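Local coordinates for metagenomic carboxyl esterase MGS0156 (Uncultured organism, PDB 5D8M), which probably hydrolyses carboxylic esters, acting as an esterase built on the alpha/beta-hydrolase fold, at residues P93-E98 against E220-L225; G186-S191 against I285-T290; R262-I267 against D276-A281. All coordinates share one frame; numbering follows the deposited sequence.

Contact 1: P93-E98 against E220-L225; sequences PGLLAE and EALDSL
L95 and A221 are the residues whose backbones come nearest here, their CA atoms 7.4 Å apart, where a type II beta turn from G94 to A97 faces the short helix 220-223. The turn is closed by A97 N bonding to G94 O at 3.2 Å. L95 takes its first corner position and L96 the second, with the positive phi that this turn type calls for. The CB of L95 points toward the helix.

One leucine does all the touching for its segment, and its two branches divide the work. With CG anti to the backbone N (chi1 -170°), the side chain of L95 extends across to the helix and forks at CG into two methyls. L95 CD1 rests 3.6 Å from A221 CB, the whole of that side chain. L95 CD2 meets L225 CD1 at 3.7 Å and L222 CD1, more distantly, at 4.0 Å. L222 crosses L95 at about a right angle, whereas L225 slants against it.

L95 and L225 both lie against K159 at the start of helix 159-170, and L222 also packs on L202 of helix 199-207. E98 is engaged with R125 in a salt bridge, and E220 accepts from G131 N. In alpha/beta hydrolases the loop after the strand equivalent to 87-92 commonly helps form the oxyanion hole, and this turn follows that strand directly.

As an example of docking by hydrocarbon alone, the contact adds a fit of shape, a forked side chain among methyl groups, without fixing a direction; the polar anchoring of each segment comes from bonds outside this pair, L96 with G128 for the turn, and S224 OG with S132 N and L225 with S191 for the segment 220-225.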
ATOM      1  N   PRO A  93      -4.483   1.117   6.823  1.00 10.53           N
ATOM      2  CA  PRO A  93      -4.680  -0.192   6.190  1.00  8.82           C
ATOM      3  C   PRO A  93      -5.792  -0.207   5.168  1.00 10.73           C
ATOM      4  O   PRO A  93      -6.445   0.808   4.955  1.00 12.67           O
ATOM      5  CB  PRO A  93      -5.043  -1.097   7.370  1.00  8.16           C
ATOM      6  CG  PRO A  93      -5.805  -0.197   8.256  1.00 11.63           C
ATOM      7  CD  PRO A  93      -5.098   1.164   8.163  1.00 10.91           C
ATOM      8  N   GLY A  94      -6.038  -1.375   4.591  1.00 12.37           N
ATOM      9  CA  GLY A  94      -6.990  -1.509   3.507  1.00 15.96           C
ATOM     10  C   GLY A  94      -8.249  -2.318   3.778  1.00 16.82           C
ATOM     11  O   GLY A  94      -8.725  -2.412   4.904  1.00 12.53           O
ATOM     12  N   LEU A  95      -8.802  -2.873   2.699  1.00 13.95           N
ATOM     13  CA  LEU A  95     -10.050  -3.602   2.727  1.00 11.34           C
ATOM     14  C   LEU A  95      -9.962  -4.809   3.664  1.00 13.98           C
ATOM     15  O   LEU A  95      -9.025  -5.597   3.573  1.00 17.29           O
ATOM     16  CB  LEU A  95     -10.415  -4.069   1.305  1.00 17.57           C
ATOM     17  CG  LEU A  95     -11.813  -4.645   1.077  1.00 18.59           C
ATOM     18  CD1 LEU A  95     -12.830  -3.533   1.244  1.00 20.99           C
ATOM     19  CD2 LEU A  95     -11.905  -5.254  -0.315  1.00 19.16           C
ATOM     20  N   LEU A  96     -10.943  -4.935   4.554  1.00 12.54           N
ATOM     21  CA  LEU A  96     -11.062  -6.068   5.475  1.00 12.20           C
ATOM     22  C   LEU A  96      -9.997  -6.105   6.576  1.00 10.62           C
ATOM     23  O   LEU A  96     -10.007  -7.007   7.402  1.00 13.87           O
ATOM     24  CB  LEU A  96     -11.026  -7.401   4.707  1.00 14.02           C
ATOM     25  CG  LEU A  96     -12.238  -7.682   3.821  1.00 20.24           C
ATOM     26  CD1 LEU A  96     -12.177  -9.107   3.269  1.00 21.33           C
ATOM     27  CD2 LEU A  96     -13.528  -7.475   4.604  1.00 23.53           C
ATOM     28  N   ALA A  97      -9.085  -5.136   6.608  1.00 11.81           N
ATOM     29  CA  ALA A  97      -8.025  -5.172   7.622  1.00 11.26           C
ATOM     30  C   ALA A  97      -8.633  -5.101   9.022  1.00 15.83           C
ATOM     31  O   ALA A  97      -8.235  -5.838   9.955  1.00 13.64           O
ATOM     32  CB  ALA A  97      -7.030  -4.038   7.391  1.00 10.04           C
ATOM     33  N   GLU A  98      -9.661  -4.271   9.139  1.00 12.85           N
ATOM     34  CA  GLU A  98     -10.339  -4.100  10.415  1.00 14.16           C
ATOM     35  C   GLU A  98     -10.926  -5.413  10.895  1.00 12.95           C
ATOM     36  O   GLU A  98     -10.926  -5.696  12.091  1.00 14.86           O
ATOM     37  CB  GLU A  98     -11.445  -3.043  10.298  1.00 14.03           C
ATOM     38  CG  GLU A  98     -12.118  -2.717  11.637  1.00 15.04           C
ATOM     39  CD  GLU A  98     -13.297  -1.761  11.471  1.00 17.14           C
ATOM     40  OE1 GLU A  98     -13.953  -1.795  10.399  1.00 18.99           O
ATOM     41  OE2 GLU A  98     -13.571  -0.988  12.411  1.00 17.31           O
ATOM     42  N   GLU A 220     -20.462  -0.294  -0.715  1.00 23.43           N
ATOM     43  CA  GLU A 220     -19.652   0.933  -0.638  1.00 25.46           C
ATOM     44  C   GLU A 220     -18.131   0.699  -0.695  1.00 18.37           C
ATOM     45  O   GLU A 220     -17.401   1.415  -1.391  1.00 18.09           O
ATOM     46  CB  GLU A 220     -20.011   1.728   0.635  1.00 29.93           C
ATOM     47  CG  GLU A 220     -19.816   0.996   1.985  1.00 29.17           C
ATOM     48  CD  GLU A 220     -20.155   1.889   3.207  1.00 33.99           C
ATOM     49  OE1 GLU A 220     -21.218   1.686   3.833  1.00 34.12           O
ATOM     50  OE2 GLU A 220     -19.355   2.790   3.549  1.00 32.15           O
ATOM     51  N   ALA A 221     -17.653  -0.303   0.022  1.00 17.56           N
ATOM     52  CA  ALA A 221     -16.221  -0.600   0.064  1.00 18.89           C
ATOM     53  C   ALA A 221     -15.683  -1.039  -1.315  1.00 21.59           C
ATOM     54  O   ALA A 221     -14.643  -0.548  -1.787  1.00 15.28           O
ATOM     55  CB  ALA A 221     -15.947  -1.679   1.108  1.00 16.89           C
ATOM     56  N   LEU A 222     -16.407  -1.953  -1.960  1.00 17.69           N
ATOM     57  CA  LEU A 222     -16.010  -2.431  -3.289  1.00 21.25           C
ATOM     58  C   LEU A 222     -16.215  -1.381  -4.370  1.00 18.05           C
ATOM     59  O   LEU A 222     -15.435  -1.316  -5.315  1.00 18.23           O
ATOM     60  CB  LEU A 222     -16.775  -3.708  -3.678  1.00 30.50           C
ATOM     61  CG  LEU A 222     -16.215  -5.012  -3.101  1.00 34.89           C
ATOM     62  CD1 LEU A 222     -14.696  -5.074  -3.219  1.00 31.77           C
ATOM     63  CD2 LEU A 222     -16.640  -5.138  -1.646  1.00 37.89           C
ATOM     64  N   ASP A 223     -17.252  -0.553  -4.247  1.00 19.00           N
ATOM     65  CA  ASP A 223     -17.443   0.553  -5.196  1.00 21.91           C
ATOM     66  C   ASP A 223     -16.197   1.433  -5.276  1.00 20.74           C
ATOM     67  O   ASP A 223     -15.847   1.969  -6.331  1.00 17.49           O
ATOM     68  CB  ASP A 223     -18.627   1.423  -4.790  1.00 28.13           C
ATOM     69  CG  ASP A 223     -19.953   0.706  -4.908  1.00 34.14           C
ATOM     70  OD1 ASP A 223     -20.015  -0.366  -5.543  1.00 31.71           O
ATOM     71  OD2 ASP A 223     -20.939   1.221  -4.341  1.00 42.75           O
ATOM     72  N   SER A 224     -15.532   1.577  -4.141  1.00 17.15           N
ATOM     73  CA  SER A 224     -14.359   2.424  -4.058  1.00 18.64           C
ATOM     74  C   SER A 224     -13.168   1.804  -4.774  1.00 15.41           C
ATOM     75  O   SER A 224     -12.192   2.495  -5.061  1.00 16.48           O
ATOM     76  CB  SER A 224     -14.001   2.700  -2.593  1.00 18.01           C
ATOM     77  OG  SER A 224     -14.992   3.487  -1.985  1.00 19.94           O
ATOM     78  N   LEU A 225     -13.244   0.502  -5.026  1.00 14.28           N
ATOM     79  CA  LEU A 225     -12.149  -0.230  -5.655  1.00 14.07           C
ATOM     80  C   LEU A 225     -12.389  -0.558  -7.129  1.00 15.28           C
ATOM     81  O   LEU A 225     -11.556  -1.204  -7.764  1.00 15.59           O
ATOM     82  CB  LEU A 225     -11.881  -1.519  -4.875  1.00 17.03           C
ATOM     83  CG  LEU A 225     -11.330  -1.211  -3.478  1.00 19.21           C
ATOM     84  CD1 LEU A 225     -11.223  -2.483  -2.611  1.00 19.38           C
ATOM     85  CD2 LEU A 225      -9.974  -0.524  -3.647  1.00 18.49           C
TER

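Contact 2: G186-S191 against I285-T290; sequences GAIDGS and IIPGGT
I188 and I286 meet at about a right angle, joining two loops of an alpha/beta-hydrolase fold: a type I turn from A187 to G190, after strand 178-184, and the loop that delivers the chain into strand 290-293. The first torsion of I188 (chi1 -51°) places its CG1-CD1 arm beside its own backbone N, and at the end of that arm I188 CD1 meets I286 CG1 at 3.6 Å.

I188 CG2 lies 3.9 Å from I285 O and only loosely, 4.2 Å, from P287 CD, so one residue spans three successive residues. I285 takes part through its backbone, its CB pointing away. L234 of helix 227-236 and S183 also lie against I188, while S247 OG is hydrogen-bonded to I286 N. With an alanine in place of I188, both branches would be missing, and I286 CG1 and P287 CD would probably lose their partner, opening a gap between the loops. A187, just before, shares a backbone hydrogen bond with S158, which sits at the probable nucleophile elbow. Behind the leading methyl, I188 CG1 passes 3.8 Å from I285 N.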
ATOM      1  N   GLY A 186      -0.806  -0.163  -3.045  1.00 11.56           N
ATOM      2  CA  GLY A 186      -2.022   0.618  -3.003  1.00  8.13           C
ATOM      3  C   GLY A 186      -2.869   0.398  -4.230  1.00  9.65           C
ATOM      4  O   GLY A 186      -2.356   0.277  -5.341  1.00 13.63           O
ATOM      5  N   ALA A 187      -4.177   0.364  -4.036  1.00 10.57           N
ATOM      6  CA  ALA A 187      -5.106   0.093  -5.133  1.00 13.23           C
ATOM      7  C   ALA A 187      -5.421   1.374  -5.883  1.00 10.23           C
ATOM      8  O   ALA A 187      -6.581   1.777  -5.973  1.00 11.44           O
ATOM      9  CB  ALA A 187      -6.404  -0.542  -4.585  1.00 14.26           C
ATOM     10  N   ILE A 188      -4.394   2.011  -6.430  1.00 10.06           N
ATOM     11  CA  ILE A 188      -4.561   3.353  -7.004  1.00 10.26           C
ATOM     12  C   ILE A 188      -5.603   3.379  -8.134  1.00 12.77           C
ATOM     13  O   ILE A 188      -6.483   4.247  -8.166  1.00 13.09           O
ATOM     14  CB  ILE A 188      -3.214   3.897  -7.520  1.00 11.43           C
ATOM     15  CG1 ILE A 188      -2.120   3.774  -6.445  1.00 13.81           C
ATOM     16  CG2 ILE A 188      -3.369   5.347  -8.040  1.00  9.40           C
ATOM     17  CD1 ILE A 188      -2.476   4.380  -5.075  1.00  9.33           C
ATOM     18  N   ASP A 189      -5.515   2.423  -9.060  1.00 10.61           N
ATOM     19  CA  ASP A 189      -6.510   2.288 -10.115  1.00 13.12           C
ATOM     20  C   ASP A 189      -7.585   1.248  -9.794  1.00 15.24           C
ATOM     21  O   ASP A 189      -8.294   0.787 -10.690  1.00 18.85           O
ATOM     22  CB  ASP A 189      -5.854   1.893 -11.440  1.00 18.72           C
ATOM     23  CG  ASP A 189      -4.902   2.947 -11.979  1.00 21.60           C
ATOM     24  OD1 ASP A 189      -5.010   4.133 -11.594  1.00 21.69           O
ATOM     25  OD2 ASP A 189      -4.062   2.575 -12.827  1.00 21.77           O
ATOM     26  N   GLY A 190      -7.712   0.875  -8.532  1.00 13.17           N
ATOM     27  CA  GLY A 190      -8.677  -0.144  -8.161  1.00 13.75           C
ATOM     28  C   GLY A 190      -8.162  -1.522  -8.567  1.00 18.37           C
ATOM     29  O   GLY A 190      -6.943  -1.736  -8.659  1.00 20.28           O
ATOM     30  N   SER A 191      -9.080  -2.456  -8.795  1.00 15.97           N
ATOM     31  CA  SER A 191      -8.727  -3.808  -9.250  1.00 14.47           C
ATOM     32  C   SER A 191      -9.877  -4.359 -10.062  1.00 17.06           C
ATOM     33  O   SER A 191     -11.039  -4.153  -9.699  1.00 16.71           O
ATOM     34  CB  SER A 191      -8.426  -4.734  -8.047  1.00 15.98           C
ATOM     35  OG  SER A 191      -8.257  -6.087  -8.482  1.00 18.91           O
ATOM     36  N   ILE A 285       0.518   2.511  -8.858  1.00 11.77           N
ATOM     37  CA  ILE A 285       1.482   3.583  -8.840  1.00 11.20           C
ATOM     38  C   ILE A 285       0.779   4.927  -8.951  1.00 12.00           C
ATOM     39  O   ILE A 285       0.032   5.178  -9.908  1.00 11.55           O
ATOM     40  CB  ILE A 285       2.510   3.399  -9.972  1.00 13.72           C
ATOM     41  CG1 ILE A 285       3.265   2.071  -9.738  1.00 13.01           C
ATOM     42  CG2 ILE A 285       3.495   4.592 -10.001  1.00 13.64           C
ATOM     43  CD1 ILE A 285       4.071   1.589 -10.933  1.00 14.01           C
ATOM     44  N   ILE A 286       1.013   5.786  -7.964  1.00 11.77           N
ATOM     45  CA  ILE A 286       0.438   7.128  -7.965  1.00 13.26           C
ATOM     46  C   ILE A 286       1.087   7.993  -9.059  1.00 16.94           C
ATOM     47  O   ILE A 286       2.294   8.239  -9.027  1.00 14.72           O
ATOM     48  CB  ILE A 286       0.616   7.811  -6.587  1.00 11.37           C
ATOM     49  CG1 ILE A 286      -0.024   6.950  -5.471  1.00 10.42           C
ATOM     50  CG2 ILE A 286       0.104   9.270  -6.640  1.00 12.28           C
ATOM     51  CD1 ILE A 286       0.273   7.461  -3.993  1.00  8.88           C
ATOM     52  N   PRO A 287       0.283   8.461 -10.032  1.00 17.61           N
ATOM     53  CA  PRO A 287       0.871   9.245 -11.123  1.00 20.33           C
ATOM     54  C   PRO A 287       1.441  10.573 -10.604  1.00 21.15           C
ATOM     55  O   PRO A 287       0.902  11.132  -9.645  1.00 19.42           O
ATOM     56  CB  PRO A 287      -0.304   9.458 -12.096  1.00 22.40           C
ATOM     57  CG  PRO A 287      -1.537   9.286 -11.267  1.00 23.88           C
ATOM     58  CD  PRO A 287      -1.169   8.257 -10.202  1.00 20.72           C
ATOM     59  N   GLY A 288       2.536  11.031 -11.202  1.00 20.63           N
ATOM     60  CA  GLY A 288       3.203  12.258 -10.780  1.00 23.69           C
ATOM     61  C   GLY A 288       4.075  12.071  -9.541  1.00 25.01           C
ATOM     62  O   GLY A 288       4.699  13.018  -9.073  1.00 23.93           O
ATOM     63  N   GLY A 289       4.104  10.853  -9.000  1.00 17.93           N
ATOM     64  CA  GLY A 289       4.917  10.562  -7.837  1.00 21.14           C
ATOM     65  C   GLY A 289       6.298   9.989  -8.123  1.00 18.70           C
ATOM     66  O   GLY A 289       6.846  10.143  -9.220  1.00 20.81           O
ATOM     67  N   THR A 290       6.870   9.357  -7.109  1.00 15.17           N
ATOM     68  CA  THR A 290       8.140   8.655  -7.216  1.00 15.08           C
ATOM     69  C   THR A 290       7.898   7.158  -7.142  1.00 13.44           C
ATOM     70  O   THR A 290       7.199   6.708  -6.265  1.00 13.88           O
ATOM     71  CB  THR A 290       9.112   9.078  -6.093  1.00 18.46           C
ATOM     72  OG1 THR A 290       9.543  10.405  -6.351  1.00 16.07           O
ATOM     73  CG2 THR A 290      10.348   8.152  -6.015  1.00 19.61           C
TER

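Contact 3: R262-I267 against D276-A281; sequences RPFYDI and DGLVIA
Y265 and G277 bring their backbones into contact, CA to CA 4.0 Å, and this is the tight half of the contact between helix 262-269 and the loop that follows it. No side chain intervenes on the loop side, so the helix can settle directly on the peptide. Y265 CB stands 4.1 Å from G277 CA, and the tyrosine ring, swung out with CG anti to the backbone N (chi1 174°), has G277 N at its edge. F264 CB approaches G277 O to 3.2 Å. Y265 N lies near the same oxygen, but the angle is too poor for a bond. Glycine is favoured here by the backbone itself: at a phi of 112° a CB would be jammed against the carbonyl oxygen of D276.

The loop keeps this shape through an Asx turn. D276 OD1 is gripped by two backbone donors, L278 N at 2.9 Å, nearly in line with the C-OD1 bond, and V279 N at 2.8 Å, on the syn side and 34° out of the carboxylate plane. Its other oxygen, OD2, is hydrogen-bonded to H299 ND1, a pairing consistent with the acid and histidine of an alpha/beta-hydrolase catalytic triad.

The other half is looser and partly exposed. Here F264 and L278 lie side by side and point the same way, L278 CD2 being 3.9 Å from F264 CB. The phenyl ring leads away from the loop, and L193 of helix 193-196 touches both side chains.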
ATOM      1  N   ARG A 262      -3.800 -17.267  -4.453  1.00 18.96           N
ATOM      2  CA  ARG A 262      -3.518 -17.843  -5.765  1.00 19.24           C
ATOM      3  C   ARG A 262      -4.698 -17.874  -6.737  1.00 16.91           C
ATOM      4  O   ARG A 262      -4.501 -17.595  -7.908  1.00 19.51           O
ATOM      5  CB  ARG A 262      -2.955 -19.259  -5.619  1.00 18.25           C
ATOM      6  CG  ARG A 262      -1.574 -19.252  -5.015  1.00 21.96           C
ATOM      7  CD  ARG A 262      -0.818 -20.528  -5.372  1.00 31.31           C
ATOM      8  NE  ARG A 262       0.453 -20.564  -4.673  1.00 36.55           N
ATOM      9  CZ  ARG A 262       0.693 -21.306  -3.598  1.00 44.93           C
ATOM     10  NH1 ARG A 262      -0.244 -22.123  -3.119  1.00 44.56           N
ATOM     11  NH2 ARG A 262       1.890 -21.252  -3.021  1.00 47.33           N
ATOM     12  N   PRO A 263      -5.914 -18.217  -6.274  1.00 18.13           N
ATOM     13  CA  PRO A 263      -6.996 -18.160  -7.261  1.00 17.86           C
ATOM     14  C   PRO A 263      -7.205 -16.767  -7.871  1.00 19.19           C
ATOM     15  O   PRO A 263      -7.600 -16.659  -9.042  1.00 19.04           O
ATOM     16  CB  PRO A 263      -8.227 -18.577  -6.448  1.00 22.34           C
ATOM     17  CG  PRO A 263      -7.683 -19.456  -5.370  1.00 18.26           C
ATOM     18  CD  PRO A 263      -6.367 -18.814  -4.997  1.00 16.27           C
ATOM     19  N   PHE A 264      -6.937 -15.720  -7.099  1.00 13.87           N
ATOM     20  CA  PHE A 264      -7.122 -14.357  -7.592  1.00 14.48           C
ATOM     21  C   PHE A 264      -5.916 -13.961  -8.415  1.00 14.86           C
ATOM     22  O   PHE A 264      -6.061 -13.328  -9.454  1.00 15.97           O
ATOM     23  CB  PHE A 264      -7.371 -13.387  -6.419  1.00 15.74           C
ATOM     24  CG  PHE A 264      -8.487 -13.844  -5.526  1.00 21.93           C
ATOM     25  CD1 PHE A 264      -9.812 -13.700  -5.936  1.00 27.33           C
ATOM     26  CD2 PHE A 264      -8.224 -14.506  -4.333  1.00 22.41           C
ATOM     27  CE1 PHE A 264     -10.871 -14.171  -5.135  1.00 29.67           C
ATOM     28  CE2 PHE A 264      -9.275 -14.980  -3.516  1.00 28.09           C
ATOM     29  CZ  PHE A 264     -10.595 -14.813  -3.914  1.00 28.08           C
ATOM     30  N   TYR A 265      -4.727 -14.361  -7.959  1.00 12.47           N
ATOM     31  CA  TYR A 265      -3.522 -14.221  -8.769  1.00 14.48           C
ATOM     32  C   TYR A 265      -3.723 -14.793 -10.175  1.00 16.32           C
ATOM     33  O   TYR A 265      -3.272 -14.216 -11.162  1.00 15.95           O
ATOM     34  CB  TYR A 265      -2.345 -14.926  -8.102  1.00 14.64           C
ATOM     35  CG  TYR A 265      -1.102 -14.952  -8.963  1.00 15.46           C
ATOM     36  CD1 TYR A 265      -0.168 -13.918  -8.899  1.00 15.41           C
ATOM     37  CD2 TYR A 265      -0.856 -16.004  -9.824  1.00 16.82           C
ATOM     38  CE1 TYR A 265       0.970 -13.943  -9.692  1.00 15.85           C
ATOM     39  CE2 TYR A 265       0.267 -16.036 -10.613  1.00 19.47           C
ATOM     40  CZ  TYR A 265       1.174 -15.010 -10.542  1.00 17.87           C
ATOM     41  OH  TYR A 265       2.297 -15.066 -11.338  1.00 20.19           O
ATOM     42  N   ASP A 266      -4.386 -15.945 -10.249  1.00 17.58           N
ATOM     43  CA  ASP A 266      -4.546 -16.651 -11.501  1.00 20.49           C
ATOM     44  C   ASP A 266      -5.463 -15.887 -12.462  1.00 22.24           C
ATOM     45  O   ASP A 266      -5.250 -15.896 -13.664  1.00 20.59           O
ATOM     46  CB  ASP A 266      -5.092 -18.063 -11.265  1.00 23.59           C
ATOM     47  CG  ASP A 266      -4.036 -19.025 -10.690  1.00 25.36           C
ATOM     48  OD1 ASP A 266      -2.813 -18.719 -10.745  1.00 24.57           O
ATOM     49  OD2 ASP A 266      -4.436 -20.101 -10.210  1.00 24.77           O
ATOM     50  N   ILE A 267      -6.462 -15.204 -11.925  1.00 20.29           N
ATOM     51  CA  ILE A 267      -7.304 -14.366 -12.751  1.00 19.68           C
ATOM     52  C   ILE A 267      -6.507 -13.204 -13.343  1.00 15.47           C
ATOM     53  O   ILE A 267      -6.545 -12.969 -14.563  1.00 19.90           O
ATOM     54  CB  ILE A 267      -8.490 -13.825 -11.955  1.00 21.22           C
ATOM     55  CG1 ILE A 267      -9.380 -14.992 -11.523  1.00 22.59           C
ATOM     56  CG2 ILE A 267      -9.295 -12.843 -12.816  1.00 18.12           C
ATOM     57  CD1 ILE A 267     -10.482 -14.568 -10.571  1.00 22.54           C
ATOM     58  N   ASP A 276       0.126  -8.803  -7.342  1.00 11.40           N
ATOM     59  CA  ASP A 276       0.412  -9.329  -6.007  1.00 10.17           C
ATOM     60  C   ASP A 276      -0.696 -10.241  -5.490  1.00 12.00           C
ATOM     61  O   ASP A 276      -0.715 -10.596  -4.319  1.00 13.15           O
ATOM     62  CB  ASP A 276       0.645  -8.190  -5.013  1.00 10.95           C
ATOM     63  CG  ASP A 276      -0.597  -7.327  -4.787  1.00 14.67           C
ATOM     64  OD1 ASP A 276      -1.728  -7.731  -5.123  1.00 15.28           O
ATOM     65  OD2 ASP A 276      -0.440  -6.232  -4.219  1.00 15.61           O
ATOM     66  N   GLY A 277      -1.608 -10.623  -6.376  1.00 14.27           N
ATOM     67  CA  GLY A 277      -2.731 -11.455  -6.013  1.00 11.77           C
ATOM     68  C   GLY A 277      -4.025 -10.678  -6.114  1.00 14.36           C
ATOM     69  O   GLY A 277      -5.042 -11.245  -6.492  1.00 15.05           O
ATOM     70  N   LEU A 278      -3.996  -9.380  -5.799  1.00 12.32           N
ATOM     71  CA  LEU A 278      -5.228  -8.584  -5.751  1.00 10.25           C
ATOM     72  C   LEU A 278      -5.091  -7.295  -6.559  1.00 13.37           C
ATOM     73  O   LEU A 278      -6.070  -6.803  -7.108  1.00 16.11           O
ATOM     74  CB  LEU A 278      -5.635  -8.257  -4.292  1.00  9.98           C
ATOM     75  CG  LEU A 278      -6.000  -9.476  -3.402  1.00 13.95           C
ATOM     76  CD1 LEU A 278      -6.367  -9.065  -1.978  1.00 17.30           C
ATOM     77  CD2 LEU A 278      -7.141 -10.281  -4.020  1.00 14.65           C
ATOM     78  N   VAL A 279      -3.873  -6.772  -6.642  1.00 12.41           N
ATOM     79  CA  VAL A 279      -3.597  -5.534  -7.389  1.00 11.91           C
ATOM     80  C   VAL A 279      -2.524  -5.775  -8.456  1.00  9.01           C
ATOM     81  O   VAL A 279      -1.472  -6.324  -8.161  1.00 11.16           O
ATOM     82  CB  VAL A 279      -3.125  -4.394  -6.430  1.00 12.98           C
ATOM     83  CG1 VAL A 279      -2.941  -3.055  -7.191  1.00 14.43           C
ATOM     84  CG2 VAL A 279      -4.106  -4.241  -5.259  1.00 15.28           C
ATOM     85  N   ILE A 280      -2.805  -5.378  -9.692  1.00 10.72           N
ATOM     86  CA  ILE A 280      -1.813  -5.316 -10.785  1.00 12.95           C
ATOM     87  C   ILE A 280      -0.791  -4.170 -10.575  1.00 14.28           C
ATOM     88  O   ILE A 280      -1.168  -3.054 -10.201  1.00 12.79           O
ATOM     89  CB  ILE A 280      -2.542  -5.129 -12.144  1.00 14.49           C
ATOM     90  CG1 ILE A 280      -3.536  -6.285 -12.391  1.00 15.99           C
ATOM     91  CG2 ILE A 280      -1.552  -4.992 -13.292  1.00 13.22           C
ATOM     92  CD1 ILE A 280      -4.523  -6.030 -13.520  1.00 19.75           C
ATOM     93  N   ALA A 281       0.491  -4.426 -10.833  1.00 12.05           N
ATOM     94  CA  ALA A 281       1.533  -3.455 -10.493  1.00  9.26           C
ATOM     95  C   ALA A 281       1.334  -2.106 -11.204  1.00 13.16           C
ATOM     96  O   ALA A 281       1.480  -1.055 -10.581  1.00 15.88           O
ATOM     97  CB  ALA A 281       2.899  -4.009 -10.814  1.00 12.51           C
TER

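How the contacts relate
From the N terminus, the chain leaves strand 87-92 into 93-98, and contact 1 closes a long loop when 220-225 returns to it. Inside that loop, after strand 178-184, lies 186-191, whose partner 285-290 comes only later, just before strand 290-293; contacts 1 and 2 therefore cross. Contact 3, a short closure between helix 262-269 and the loop after it, is nested within contact 2. S191 connects the set: its N probably bonds to L225 O of contact 1 at 3.0 Å, and its OG to L278 O of contact 3 at 2.7 Å. Contact 1 ties the loop after strand 87-92 to helix 220-223, and contact 2 the loop after strand 178-184 to the approach to strand 290-293.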